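Long-range contacts in alcohol oxidase (Myceliophthora thermophila, PDB 6F74), which binds FAD and probably works as a VAO-type flavoprotein oxidase that passes electrons from its substrate to molecular oxygen: residues R315-P320 against P362-A367; A325-L330 against A367-T372. One frame throughout, in Å; residues are numbered along the deposited sequence.

Contact 1: R315-P320 against P362-A367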
ATOM      1  N   ARG A 315     -16.558  -6.050  17.314  1.00 21.72           N
ATOM      2  CA  ARG A 315     -15.246  -6.054  17.948  1.00 21.47           C
ATOM      3  C   ARG A 315     -15.030  -7.367  18.690  1.00 21.50           C
ATOM      4  O   ARG A 315     -15.773  -7.689  19.604  1.00 21.83           O
ATOM      5  CB  ARG A 315     -15.093  -4.834  18.857  1.00 21.66           C
ATOM      6  CG  ARG A 315     -15.004  -3.506  18.070  1.00 21.61           C
ATOM      7  CD  ARG A 315     -13.601  -3.260  17.480  1.00 21.19           C
ATOM      8  NE  ARG A 315     -13.464  -1.869  16.975  1.00 21.21           N
ATOM      9  CZ  ARG A 315     -12.820  -0.867  17.607  1.00 21.30           C
ATOM     10  NH1 ARG A 315     -12.194  -1.028  18.795  1.00 21.39           N
ATOM     11  NH2 ARG A 315     -12.741   0.343  17.039  1.00 21.35           N
ATOM     12  N   LEU A 316     -14.017  -8.120  18.296  1.00 21.22           N
ATOM     13  CA  LEU A 316     -13.744  -9.423  18.912  1.00 21.30           C
ATOM     14  C   LEU A 316     -12.360  -9.402  19.501  1.00 21.18           C
ATOM     15  O   LEU A 316     -11.456  -8.915  18.867  1.00 20.91           O
ATOM     16  CB  LEU A 316     -13.809 -10.560  17.876  1.00 21.21           C
ATOM     17  CG  LEU A 316     -13.491 -12.000  18.364  1.00 21.35           C
ATOM     18  CD1 LEU A 316     -14.589 -12.535  19.278  1.00 21.72           C
ATOM     19  CD2 LEU A 316     -13.317 -12.926  17.176  1.00 21.26           C
ATOM     20  N   ALA A 317     -12.191  -9.970  20.680  1.00 21.43           N
ATOM     21  CA  ALA A 317     -10.888 -10.098  21.284  1.00 21.43           C
ATOM     22  C   ALA A 317     -10.776 -11.434  21.994  1.00 21.69           C
ATOM     23  O   ALA A 317     -11.713 -11.876  22.667  1.00 21.98           O
ATOM     24  CB  ALA A 317     -10.629  -8.960  22.254  1.00 21.60           C
ATOM     25  N   ILE A 318      -9.625 -12.057  21.824  1.00 21.64           N
ATOM     26  CA  ILE A 318      -9.358 -13.411  22.298  1.00 21.92           C
ATOM     27  C   ILE A 318      -8.000 -13.397  22.977  1.00 22.08           C
ATOM     28  O   ILE A 318      -7.021 -12.968  22.364  1.00 21.85           O
ATOM     29  CB  ILE A 318      -9.260 -14.431  21.135  1.00 21.79           C
ATOM     30  CG1 ILE A 318     -10.463 -14.329  20.204  1.00 21.63           C
ATOM     31  CG2 ILE A 318      -9.068 -15.830  21.685  1.00 22.17           C
ATOM     32  CD1 ILE A 318     -10.375 -15.157  18.953  1.00 21.54           C
ATOM     33  N   ALA A 319      -7.942 -13.913  24.194  1.00 22.51           N
ATOM     34  CA  ALA A 319      -6.692 -14.040  24.909  1.00 22.80           C
ATOM     35  C   ALA A 319      -6.624 -15.354  25.647  1.00 23.27           C
ATOM     36  O   ALA A 319      -7.672 -15.867  26.044  1.00 23.44           O
ATOM     37  CB  ALA A 319      -6.560 -12.915  25.929  1.00 22.99           C
ATOM     38  N   PRO A 320      -5.394 -15.877  25.879  1.00 23.56           N
ATOM     39  CA  PRO A 320      -5.203 -17.072  26.670  1.00 24.11           C
ATOM     40  C   PRO A 320      -5.617 -16.884  28.099  1.00 24.55           C
ATOM     41  O   PRO A 320      -5.386 -15.830  28.658  1.00 24.59           O
ATOM     42  CB  PRO A 320      -3.685 -17.315  26.626  1.00 24.36           C
ATOM     43  CG  PRO A 320      -3.067 -16.077  26.185  1.00 24.00           C
ATOM     44  CD  PRO A 320      -4.119 -15.381  25.339  1.00 23.41           C
ATOM     45  N   PRO A 362       1.050  -5.994  27.390  1.00 23.93           N
ATOM     46  CA  PRO A 362      -0.340  -6.426  27.287  1.00 23.67           C
ATOM     47  C   PRO A 362      -0.897  -6.135  25.900  1.00 22.96           C
ATOM     48  O   PRO A 362      -0.751  -5.028  25.387  1.00 22.74           O
ATOM     49  CB  PRO A 362      -1.066  -5.612  28.349  1.00 24.06           C
ATOM     50  CG  PRO A 362      -0.121  -4.538  28.776  1.00 24.42           C
ATOM     51  CD  PRO A 362       1.275  -4.997  28.462  1.00 24.49           C
ATOM     52  N   PHE A 363      -1.499  -7.151  25.289  1.00 22.66           N
ATOM     53  CA  PHE A 363      -2.154  -6.986  24.022  1.00 22.09           C
ATOM     54  C   PHE A 363      -3.678  -7.106  24.192  1.00 22.05           C
ATOM     55  O   PHE A 363      -4.398  -6.193  23.835  1.00 21.86           O
ATOM     56  CB  PHE A 363      -1.594  -7.967  22.993  1.00 21.81           C
ATOM     57  CG  PHE A 363      -2.200  -7.801  21.639  1.00 21.28           C
ATOM     58  CD1 PHE A 363      -2.066  -6.615  20.969  1.00 21.00           C
ATOM     59  CD2 PHE A 363      -2.926  -8.814  21.057  1.00 21.13           C
ATOM     60  CE1 PHE A 363      -2.644  -6.429  19.732  1.00 20.58           C
ATOM     61  CE2 PHE A 363      -3.508  -8.646  19.815  1.00 20.73           C
ATOM     62  CZ  PHE A 363      -3.360  -7.458  19.152  1.00 20.45           C
ATOM     63  N   VAL A 364      -4.172  -8.212  24.721  1.00 22.26           N
ATOM     64  CA  VAL A 364      -5.613  -8.360  24.970  1.00 22.29           C
ATOM     65  C   VAL A 364      -5.786  -8.453  26.457  1.00 22.86           C
ATOM     66  O   VAL A 364      -5.324  -9.413  27.108  1.00 23.19           O
ATOM     67  CB  VAL A 364      -6.238  -9.578  24.255  1.00 22.09           C
ATOM     68  CG1 VAL A 364      -7.700  -9.798  24.688  1.00 22.24           C
ATOM     69  CG2 VAL A 364      -6.201  -9.376  22.749  1.00 21.59           C
ATOM     70  N   GLY A 365      -6.439  -7.419  26.986  1.00 23.03           N
ATOM     71  CA  GLY A 365      -6.653  -7.241  28.409  1.00 23.62           C
ATOM     72  C   GLY A 365      -5.316  -7.330  29.086  1.00 23.99           C
ATOM     73  O   GLY A 365      -4.393  -6.556  28.797  1.00 23.92           O
ATOM     74  N   ASP A 366      -5.204  -8.337  29.928  1.00 24.40           N
ATOM     75  CA  ASP A 366      -4.036  -8.567  30.771  1.00 24.92           C
ATOM     76  C   ASP A 366      -2.952  -9.438  30.156  1.00 24.79           C
ATOM     77  O   ASP A 366      -1.826  -9.520  30.665  1.00 25.22           O
ATOM     78  CB  ASP A 366      -4.506  -9.203  32.073  1.00 25.54           C
ATOM     79  CG  ASP A 366      -3.637  -8.792  33.219  1.00 26.26           C
ATOM     80  OD1 ASP A 366      -2.863  -7.811  33.069  1.00 26.27           O
ATOM     81  OD2 ASP A 366      -3.686  -9.446  34.282  1.00 26.86           O
ATOM     82  N   ALA A 367      -3.269 -10.093  29.043  1.00 24.26           N
ATOM     83  CA  ALA A 367      -2.388 -11.076  28.414  1.00 24.19           C
ATOM     84  C   ALA A 367      -1.454 -10.395  27.422  1.00 23.82           C
ATOM     85  O   ALA A 367      -1.864  -9.499  26.672  1.00 23.35           O
ATOM     86  CB  ALA A 367      -3.220 -12.131  27.703  1.00 23.89           C
TER
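Ala319 and Val364 bring the two backbones closest, with their CA atoms 5.8 Å apart, where the last residues of strand 311-320 pass a type II' beta turn running from Val364 to Ala367. No hydrogen bond crosses here; the turn rests on one face of the strand through methyl groups. Val364 makes the largest single contribution. With CG1 anti to the backbone N (chi1 173°), that methyl lands on the two alanines that share this face, 3.5 Å from Ala319 CB and 3.9 Å from Ala317 CB. The other branch drops onto the backbone between them, Val364 CG2 lying 3.7 Å from Ile318 O. From the far end of the turn Ala367 CB comes in 3.9 Å from Ala319 CB and also reaches CD of Pro320, so the Ala319 methyl is touched from both ends of the turn. The turn is tied by Ala367 N to Val364 O at 2.9 Å, and Ala367 O in return accepts from both Phe363 N and Val364 N, a classic beta bulge. Gly365 takes the positive phi (53°) that a type II' turn needs. Phe363, just before the turn, packs edge-to-face on Phe356 and also meets the ring of Phe359. Strand 311-320 is itself an inner member of the seven-stranded antiparallel sheet, hydrogen-bonded to strand 403-412 on one flank and to strand 370-378 on the other. The turn covers one face at its end, while Leu316 points to the opposite face and packs on helix 382-396.

Contact 2: A325-L330 against A367-T372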
ATOM      1  N   ALA A 325       4.712 -19.619  26.134  1.00 26.95           N
ATOM      2  CA  ALA A 325       5.482 -19.310  24.928  1.00 26.61           C
ATOM      3  C   ALA A 325       4.905 -20.019  23.702  1.00 26.22           C
ATOM      4  O   ALA A 325       4.823 -19.434  22.642  1.00 25.60           O
ATOM      5  CB  ALA A 325       6.938 -19.723  25.137  1.00 27.38           C
ATOM      6  N   GLU A 326       4.484 -21.271  23.865  1.00 26.64           N
ATOM      7  CA  GLU A 326       3.842 -22.023  22.777  1.00 26.37           C
ATOM      8  C   GLU A 326       2.442 -21.451  22.396  1.00 25.60           C
ATOM      9  O   GLU A 326       2.094 -21.427  21.216  1.00 25.15           O
ATOM     10  CB  GLU A 326       3.706 -23.489  23.171  1.00 27.10           C
ATOM     11  CG  GLU A 326       3.176 -24.393  22.056  1.00 27.01           C
ATOM     12  CD  GLU A 326       3.165 -25.854  22.403  1.00 27.83           C
ATOM     13  OE1 GLU A 326       4.005 -26.282  23.269  1.00 28.59           O
ATOM     14  OE2 GLU A 326       2.430 -26.613  21.728  1.00 27.80           O
ATOM     15  N   ASN A 327       1.657 -21.012  23.397  1.00 25.53           N
ATOM     16  CA  ASN A 327       0.291 -20.514  23.206  1.00 24.94           C
ATOM     17  C   ASN A 327      -0.556 -21.425  22.313  1.00 24.82           C
ATOM     18  O   ASN A 327      -1.258 -20.968  21.413  1.00 24.26           O
ATOM     19  CB  ASN A 327       0.291 -19.057  22.686  1.00 24.27           C
ATOM     20  CG  ASN A 327      -0.070 -18.044  23.774  1.00 24.22           C
ATOM     21  OD1 ASN A 327      -0.692 -18.369  24.753  1.00 24.52           O
ATOM     22  ND2 ASN A 327       0.277 -16.804  23.551  1.00 23.85           N
ATOM     23  N   LYS A 328      -0.491 -22.712  22.619  1.00 25.43           N
ATOM     24  CA  LYS A 328      -1.149 -23.726  21.806  1.00 25.49           C
ATOM     25  C   LYS A 328      -2.662 -23.425  21.621  1.00 25.02           C
ATOM     26  O   LYS A 328      -3.125 -23.418  20.491  1.00 24.68           O
ATOM     27  CB  LYS A 328      -0.911 -25.104  22.384  1.00 26.31           C
ATOM     28  CG  LYS A 328      -1.375 -26.214  21.463  1.00 26.50           C
ATOM     29  CD  LYS A 328      -1.274 -27.581  22.122  1.00 27.37           C
ATOM     30  CE  LYS A 328      -2.044 -28.621  21.306  1.00 27.55           C
ATOM     31  NZ  LYS A 328      -3.483 -28.243  21.073  1.00 27.00           N
ATOM     32  N   ASP A 329      -3.378 -23.147  22.723  1.00 25.06           N
ATOM     33  CA  ASP A 329      -4.833 -22.946  22.640  1.00 24.73           C
ATOM     34  C   ASP A 329      -5.252 -21.697  21.857  1.00 24.03           C
ATOM     35  O   ASP A 329      -6.194 -21.737  21.083  1.00 23.78           O
ATOM     36  CB  ASP A 329      -5.466 -22.854  24.039  1.00 24.97           C
ATOM     37  CG  ASP A 329      -5.291 -24.113  24.861  1.00 25.71           C
ATOM     38  OD1 ASP A 329      -5.400 -25.244  24.361  1.00 26.01           O
ATOM     39  OD2 ASP A 329      -5.030 -23.939  26.047  1.00 26.03           O
ATOM     40  N   LEU A 330      -4.536 -20.596  22.076  1.00 23.79           N
ATOM     41  CA  LEU A 330      -4.743 -19.365  21.310  1.00 23.18           C
ATOM     42  C   LEU A 330      -4.607 -19.588  19.824  1.00 22.93           C
ATOM     43  O   LEU A 330      -5.419 -19.113  19.023  1.00 22.56           O
ATOM     44  CB  LEU A 330      -3.756 -18.259  21.736  1.00 23.06           C
ATOM     45  CG  LEU A 330      -3.864 -16.969  20.890  1.00 22.48           C
ATOM     46  CD1 LEU A 330      -5.267 -16.364  21.027  1.00 22.24           C
ATOM     47  CD2 LEU A 330      -2.799 -15.972  21.253  1.00 22.43           C
ATOM     48  N   ALA A 367      -3.269 -10.093  29.043  1.00 24.26           N
ATOM     49  CA  ALA A 367      -2.388 -11.076  28.414  1.00 24.19           C
ATOM     50  C   ALA A 367      -1.454 -10.395  27.422  1.00 23.82           C
ATOM     51  O   ALA A 367      -1.864  -9.499  26.672  1.00 23.35           O
ATOM     52  CB  ALA A 367      -3.220 -12.131  27.703  1.00 23.89           C
ATOM     53  N   HIS A 368      -0.196 -10.837  27.415  1.00 24.08           N
ATOM     54  CA  HIS A 368       0.812 -10.320  26.464  1.00 23.78           C
ATOM     55  C   HIS A 368       0.765 -11.102  25.138  1.00 23.32           C
ATOM     56  O   HIS A 368       1.810 -11.463  24.560  1.00 23.35           O
ATOM     57  CB  HIS A 368       2.230 -10.390  27.079  1.00 24.37           C
ATOM     58  CG  HIS A 368       2.438  -9.506  28.274  1.00 24.88           C
ATOM     59  ND1 HIS A 368       1.438  -9.219  29.181  1.00 25.07           N
ATOM     60  CD2 HIS A 368       3.534  -8.844  28.717  1.00 25.30           C
ATOM     61  CE1 HIS A 368       1.903  -8.416  30.123  1.00 25.60           C
ATOM     62  NE2 HIS A 368       3.160  -8.138  29.841  1.00 25.74           N
ATOM     63  N   SER A 369      -0.447 -11.352  24.651  1.00 22.95           N
ATOM     64  CA  SER A 369      -0.669 -12.063  23.386  1.00 22.56           C
ATOM     65  C   SER A 369      -2.178 -12.050  23.095  1.00 22.26           C
ATOM     66  O   SER A 369      -2.987 -11.634  23.933  1.00 22.40           O
ATOM     67  CB  SER A 369      -0.195 -13.522  23.466  1.00 22.94           C
ATOM     68  OG  SER A 369      -0.965 -14.229  24.392  1.00 23.28           O
ATOM     69  N   GLY A 370      -2.542 -12.519  21.917  1.00 21.92           N
ATOM     70  CA  GLY A 370      -3.940 -12.657  21.566  1.00 21.72           C
ATOM     71  C   GLY A 370      -4.278 -12.265  20.152  1.00 21.24           C
ATOM     72  O   GLY A 370      -3.403 -12.063  19.316  1.00 21.05           O
ATOM     73  N   TYR A 371      -5.582 -12.180  19.918  1.00 21.13           N
ATOM     74  CA  TYR A 371      -6.147 -11.866  18.618  1.00 20.78           C
ATOM     75  C   TYR A 371      -7.195 -10.812  18.856  1.00 20.71           C
ATOM     76  O   TYR A 371      -7.980 -10.929  19.795  1.00 20.96           O
ATOM     77  CB  TYR A 371      -6.849 -13.103  18.007  1.00 20.86           C
ATOM     78  CG  TYR A 371      -7.706 -12.777  16.795  1.00 20.62           C
ATOM     79  CD1 TYR A 371      -9.001 -12.220  16.925  1.00 20.63           C
ATOM     80  CD2 TYR A 371      -7.219 -12.991  15.504  1.00 20.44           C
ATOM     81  CE1 TYR A 371      -9.757 -11.890  15.791  1.00 20.49           C
ATOM     82  CE2 TYR A 371      -7.968 -12.666  14.389  1.00 20.29           C
ATOM     83  CZ  TYR A 371      -9.232 -12.129  14.531  1.00 20.32           C
ATOM     84  OH  TYR A 371      -9.947 -11.864  13.388  1.00 20.26           O
ATOM     85  N   THR A 372      -7.257  -9.828  17.969  1.00 20.42           N
ATOM     86  CA  THR A 372      -8.302  -8.836  18.024  1.00 20.41           C
ATOM     87  C   THR A 372      -8.748  -8.495  16.623  1.00 20.16           C
ATOM     88  O   THR A 372      -7.967  -8.595  15.688  1.00 19.94           O
ATOM     89  CB  THR A 372      -7.848  -7.551  18.780  1.00 20.47           C
ATOM     90  OG1 THR A 372      -9.001  -6.788  19.076  1.00 20.61           O
ATOM     91  CG2 THR A 372      -6.916  -6.714  17.993  1.00 20.20           C
TER
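Leu330 presses both methyl branches against the backbone of Gly370: CD2 sits 3.5 Å from Gly370 CA and just as near to Gly370 N, while CD1 reaches the same CA at 4.0 Å. The side chain gets there with CG anti to the backbone N (chi1 176°), reaching from the first turn of helix 328-346 across to the start of strand 370-378. Gly370 has backbone angles at which a CB would jam against the carbonyl O of Ser369; any such CB would point away from the helix. Ile318 lies against Leu330 on the neighbouring strand. This helix belongs to a split beta-alpha-beta unit: it links the parallel strands 311-320 and 349-356, and strand 370-378 runs antiparallel between them. Toward the N-terminal end of the helix the fit is looser and polar. Asn327, in the N-cap position but making no capping bond with its side chain, offers ND2 to Ser369 OG at 3.0 Å, a weak bond bent to 143°. Both groups have stronger partners nearby: ND2 also donates to Arg357 O, and Ser369 OG pairs with a carboxylate oxygen of Glu323, whose other oxygen binds His368 N. A leucine in place of Asn327 would probably leave Arg357 O without this amide donor and strip Ser369 OG of its weak link to the helix start. Beyond this polar patch the two segments part. Ala325, Glu326 and Lys328 lie exposed on the helix side, Lys328 NZ forming a salt bridge with Asp332, and the exposed imidazole of His368 leads away from the helix.

In the fold
Both contacts are buried, lie at the same end of the antiparallel sheet with centres about 8 Å apart, and stand well away from the FAD site. They share Ala367: contact 1 uses its methyl, whereas in contact 2 it only leads into the strand. Strand 311-320 joins them, since Ile318 N reaches Tyr371 O at 2.8 Å in a probable hydrogen bond and Pro320 packs on Ser369. The two cover different elements, a turn over the strand end in contact 1 and a helix start on the adjacent strand in contact 2. Contact 1 is wholly apolar between side chains; contact 2 sets a leucine-on-glycine fit beside a buried polar cluster.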